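Local coordinates for hypothetical protein Atu2144 (Agrobacterium tumefaciens, PDB 2ODF) that is of unknown function but is probably a hydrolase of the N-formylglutamate amidohydrolase family, which is grouped with the zinc-dependent exopeptidases, at residues C31-A36 against T152-T157; L85-N90 against S97-K102. All blocks are in the same frame, centred on the assembly; numbering follows the deposited sequence.

Contact 1 (C31-A36 against T152-T157); sequences CEHASA and TIHSFT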
# COMPACT_ATOMS: atom_id res chain seq x y z
N CYS A 31 7.23 16.60 5.53
CA CYS A 31 6.20 16.93 6.51
C CYS A 31 4.93 16.11 6.26
O CYS A 31 4.07 16.50 5.47
CB CYS A 31 5.90 18.44 6.46
SG CYS A 31 4.94 18.98 7.85
N GLU A 32 4.86 14.95 6.92
CA GLU A 32 3.74 14.02 6.76
C GLU A 32 2.42 14.56 7.36
O GLU A 32 1.33 14.28 6.84
CB GLU A 32 4.07 12.68 7.39
CG GLU A 32 5.37 12.04 6.96
CD GLU A 32 6.48 12.34 7.92
OE1 GLU A 32 6.66 13.53 8.25
OE2 GLU A 32 7.18 11.40 8.34
N HIS A 33 2.52 15.36 8.42
CA HIS A 33 1.33 15.86 9.13
C HIS A 33 1.04 17.32 8.86
O HIS A 33 0.51 18.02 9.72
CB HIS A 33 1.44 15.59 10.63
CG HIS A 33 1.62 14.13 10.98
ND1 HIS A 33 2.16 13.72 12.17
CD2 HIS A 33 1.37 13.01 10.26
CE1 HIS A 33 2.21 12.39 12.20
NE2 HIS A 33 1.75 11.94 11.04
N ALA A 34 1.32 17.74 7.63
CA ALA A 34 1.32 19.13 7.20
C ALA A 34 -0.08 19.74 7.16
O ALA A 34 -0.23 20.94 7.38
CB ALA A 34 1.94 19.23 5.78
N SER A 35 -1.08 18.91 6.85
CA SER A 35 -2.40 19.43 6.47
C SER A 35 -3.56 18.71 7.15
O SER A 35 -3.57 17.50 7.25
CB SER A 35 -2.57 19.39 4.96
OG SER A 35 -3.90 19.78 4.61
N ALA A 36 -4.54 19.50 7.57
CA ALA A 36 -5.71 19.02 8.27
C ALA A 36 -6.88 18.71 7.33
O ALA A 36 -7.93 18.24 7.78
CB ALA A 36 -6.12 20.06 9.29
N THR A 152 12.66 15.33 8.73
CA THR A 152 11.21 15.42 8.89
C THR A 152 10.82 16.41 10.01
O THR A 152 11.52 16.56 11.02
CB THR A 152 10.56 14.05 9.12
OG1 THR A 152 10.73 13.64 10.47
CG2 THR A 152 11.19 12.97 8.24
N ILE A 153 9.70 17.09 9.79
CA ILE A 153 9.25 18.17 10.68
C ILE A 153 7.88 17.86 11.23
O ILE A 153 6.91 17.69 10.48
CB ILE A 153 9.18 19.54 9.93
CG1 ILE A 153 10.51 19.89 9.24
CG2 ILE A 153 8.70 20.64 10.85
CD1 ILE A 153 11.71 20.07 10.16
N HIS A 154 7.79 17.83 12.56
CA HIS A 154 6.59 17.47 13.29
C HIS A 154 6.35 18.47 14.43
O HIS A 154 7.29 19.14 14.91
CB HIS A 154 6.72 16.09 13.92
CG HIS A 154 6.62 14.95 12.94
ND1 HIS A 154 7.59 14.69 12.00
CD2 HIS A 154 5.66 14.02 12.76
CE1 HIS A 154 7.24 13.62 11.30
NE2 HIS A 154 6.06 13.21 11.73
N SER A 155 5.10 18.56 14.89
CA SER A 155 4.79 19.22 16.15
C SER A 155 3.99 18.30 17.03
O SER A 155 3.36 17.32 16.56
CB SER A 155 4.08 20.60 15.97
OG SER A 155 2.73 20.50 15.53
N PHE A 156 4.04 18.60 18.33
CA PHE A 156 3.38 17.80 19.32
C PHE A 156 2.66 18.68 20.32
O PHE A 156 3.00 19.84 20.55
CB PHE A 156 4.34 16.81 20.02
CG PHE A 156 5.47 17.47 20.80
CD1 PHE A 156 6.65 17.84 20.18
CD2 PHE A 156 5.35 17.67 22.18
CE1 PHE A 156 7.71 18.43 20.92
CE2 PHE A 156 6.41 18.27 22.92
CZ PHE A 156 7.58 18.62 22.27
N THR A 157 1.62 18.10 20.88
CA THR A 157 0.72 18.78 21.80
C THR A 157 1.38 18.93 23.19
O THR A 157 2.06 18.03 23.67
CB THR A 157 -0.60 17.99 21.84
OG1 THR A 157 -1.66 18.84 22.26
CG2 THR A 157 -0.47 16.80 22.73
O HOH W 1 4.71 15.83 10.13
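The imidazole rings of His33 and His154 meet in an offset edge-to-face pair, the edge of His154 directed at the face of His33, with centroids 5.0 Å apart and planes at 82°. Beside them Glu32 brings its carboxylate to the His154 ring, the two planes 73° apart. A bend at chi2 (96°) turns the acid toward strand 149-156, where Glu32 OE1 also lies 4.0 Å from Thr152 CB; Thr209 hydrogen-bonds the other oxygen, OE2. In this tight, buried part polar groups pack closely and still find partners: His33 NE2 hydrogen-bonds Asp88 OD1, and its ND1 weakly Asp59 OD1. Strands 27-31 and 149-156 are parallel neighbours in the mixed central sheet, and residues 31-34 form a type I turn as the first one ends; in alpha/beta enzymes of the zinc exopeptidase clan, active sites lie at this C-terminal edge. As the chains separate there, a water bridges them, accepting from His33 N (2.8 Å) and donating to Ile153 O (2.9 Å), and sits over the centre of one face of the His154 ring. Farther on, Ser35 and Ala36 diverge from Phe156 and Thr157, and the end residues Ala36 and Thr157 are partly exposed.

Contact 2 (L85-N90 against S97-K102); sequences LVYDCN and SAMPVK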
# COMPACT_ATOMS: atom_id res chain seq x y z
N LEU A 85 -5.60 11.80 9.77
CA LEU A 85 -6.80 11.03 10.19
C LEU A 85 -7.27 10.06 9.12
O LEU A 85 -7.81 9.00 9.47
CB LEU A 85 -7.95 11.95 10.57
CG LEU A 85 -7.79 12.74 11.87
CD1 LEU A 85 -8.87 13.79 11.89
CD2 LEU A 85 -7.86 11.87 13.06
N VAL A 86 -7.07 10.40 7.85
CA VAL A 86 -7.43 9.52 6.75
C VAL A 86 -6.34 8.46 6.54
O VAL A 86 -6.62 7.26 6.48
CB VAL A 86 -7.72 10.31 5.45
CG1 VAL A 86 -8.16 9.33 4.33
CG2 VAL A 86 -8.84 11.33 5.70
N TYR A 87 -5.09 8.89 6.49
CA TYR A 87 -3.96 7.97 6.45
C TYR A 87 -2.76 8.69 7.06
O TYR A 87 -2.35 9.76 6.56
CB TYR A 87 -3.63 7.45 5.02
CG TYR A 87 -2.67 6.28 5.10
CD1 TYR A 87 -1.36 6.46 5.55
CD2 TYR A 87 -3.08 4.98 4.82
CE1 TYR A 87 -0.49 5.39 5.70
CE2 TYR A 87 -2.20 3.91 4.96
CZ TYR A 87 -0.90 4.13 5.43
OH TYR A 87 0.00 3.09 5.62
N ASP A 88 -2.19 8.11 8.12
CA ASP A 88 -0.99 8.65 8.74
C ASP A 88 0.22 8.16 7.95
O ASP A 88 0.64 7.02 8.09
CB ASP A 88 -0.88 8.22 10.22
CG ASP A 88 0.25 8.95 10.95
OD1 ASP A 88 1.20 9.41 10.28
OD2 ASP A 88 0.17 9.06 12.19
N CYS A 89 0.74 9.03 7.10
CA CYS A 89 1.82 8.63 6.19
C CYS A 89 3.13 8.29 6.91
O CYS A 89 4.04 7.76 6.28
CB CYS A 89 2.03 9.69 5.14
SG CYS A 89 0.76 9.67 3.91
N ASN A 90 3.21 8.56 8.20
CA ASN A 90 4.35 8.12 9.00
C ASN A 90 4.07 6.75 9.64
O ASN A 90 4.67 6.43 10.64
CB ASN A 90 4.70 9.14 10.10
CG ASN A 90 6.11 8.94 10.69
OD1 ASN A 90 6.98 8.38 10.04
ND2 ASN A 90 6.33 9.43 11.89
N SER A 97 -2.18 2.38 13.78
CA SER A 97 -2.17 3.84 13.78
C SER A 97 -2.24 4.42 12.37
O SER A 97 -2.40 5.60 12.23
CB SER A 97 -0.94 4.40 14.51
OG SER A 97 -1.10 4.19 15.90
N ALA A 98 -2.12 3.60 11.33
CA ALA A 98 -2.15 4.15 9.96
C ALA A 98 -3.50 4.81 9.63
O ALA A 98 -3.57 5.84 8.92
CB ALA A 98 -1.82 3.06 8.92
N MET A 99 -4.54 4.17 10.11
CA MET A 99 -5.89 4.58 9.92
C MET A 99 -6.55 4.46 11.26
O MET A 99 -7.11 3.47 11.55
CB MET A 99 -6.59 3.74 8.86
CG MET A 99 -5.93 3.80 7.51
SD MET A 99 -6.51 2.71 6.19
CE MET A 99 -5.06 2.02 5.68
N PRO A 100 -6.33 5.45 12.11
CA PRO A 100 -6.60 5.22 13.52
C PRO A 100 -8.09 5.24 13.90
O PRO A 100 -8.83 6.14 13.48
CB PRO A 100 -5.85 6.35 14.20
CG PRO A 100 -5.91 7.47 13.24
CD PRO A 100 -5.78 6.80 11.88
N VAL A 101 -8.49 4.28 14.72
CA VAL A 101 -9.87 4.21 15.19
C VAL A 101 -10.21 5.26 16.27
O VAL A 101 -11.39 5.60 16.45
CB VAL A 101 -10.25 2.80 15.70
CG1 VAL A 101 -10.02 1.78 14.58
CG2 VAL A 101 -9.46 2.42 16.98
N LYS A 102 -9.19 5.79 16.93
CA LYS A 102 -9.34 6.80 17.97
C LYS A 102 -8.22 7.85 17.85
O LYS A 102 -7.14 7.52 17.40
CB LYS A 102 -9.25 6.12 19.34
CG LYS A 102 -10.05 6.81 20.44
CD LYS A 102 -10.00 6.02 21.78
CE LYS A 102 -10.97 4.85 21.78
NZ LYS A 102 -11.00 4.11 23.12
O HOH W 2 -2.07 7.76 13.49
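Asp88 and Ala98 are joined by the one direct hydrogen bond between these two irregular segments: Asp88 N donates to Ala98 O at 2.8 Å, nearly straight at 169°. The same oxygen takes a CA-H...O contact from Tyr87 CA at 3.3 Å, so one carbonyl receives two neighbouring backbone groups. A water donates to Asp88 OD2 and lies close to Ser97 O as well, but that second distance is short and its bond less certain. Asn111 supplies another link from outside, its ND2 bonding Leu85 O and Pro100 O and so tying both segments together. Beside it, the rigid ring of Pro100 sets CD in van der Waals contact with Leu85 O, at 3.8 Å.

Apolar packing is centred on Tyr87. With CG placed anti to the backbone N (chi1 -167°), its ring swings across to residues 98 and 99. Ala98 CB makes an off-centre CH-pi contact, 4.2 Å from the ring centroid, and its small methyl suits so close a backbone approach. Met99 has a flexible chain that bends at chi3: CE packs 3.5 Å from Tyr87 CE2, and SD lies obliquely 5.4 Å from the ring centroid, a Met-aromatic contact. Leu126 of helix 116-143 also packs on Tyr87, whose hydroxyl bonds Arg91 O.

Within residues 85-90, Asp88 OD1 accepts from Asn90 N at 3.0 Å, closing an Asx turn. That bond comes from the anti side, 30° out of the carboxylate plane. OD1 also bonds His33, while OD2 forms a salt bridge with Arg84. With the backbone N held by Ala98 and both oxygens engaged, the carboxylate is probably restrained from rotating and presented to His33 in a defined orientation.

Along the chain the order is 31-36, 85-90, 97-102, 152-157, so contact 2 falls within the span that contact 1 brings together. Contact 1 belongs to the central mixed sheet, at the ends of strands 27-31 and 149-156; contact 2 lies in the loop leading from strand 77-80 to strand 102-103, packed against helix 116-143. Their centres are 13 Å apart, yet they touch: His33 NE2 approaches Asp88 OD1 at 2.7 Å in a probable hydrogen bond, and Asn90 packs near Glu32 and His154. The loop thereby supplies polar groups to the C-terminal ends of these central strands, consistent with a shared active-site region in this amidohydrolase family, although no role has been established here.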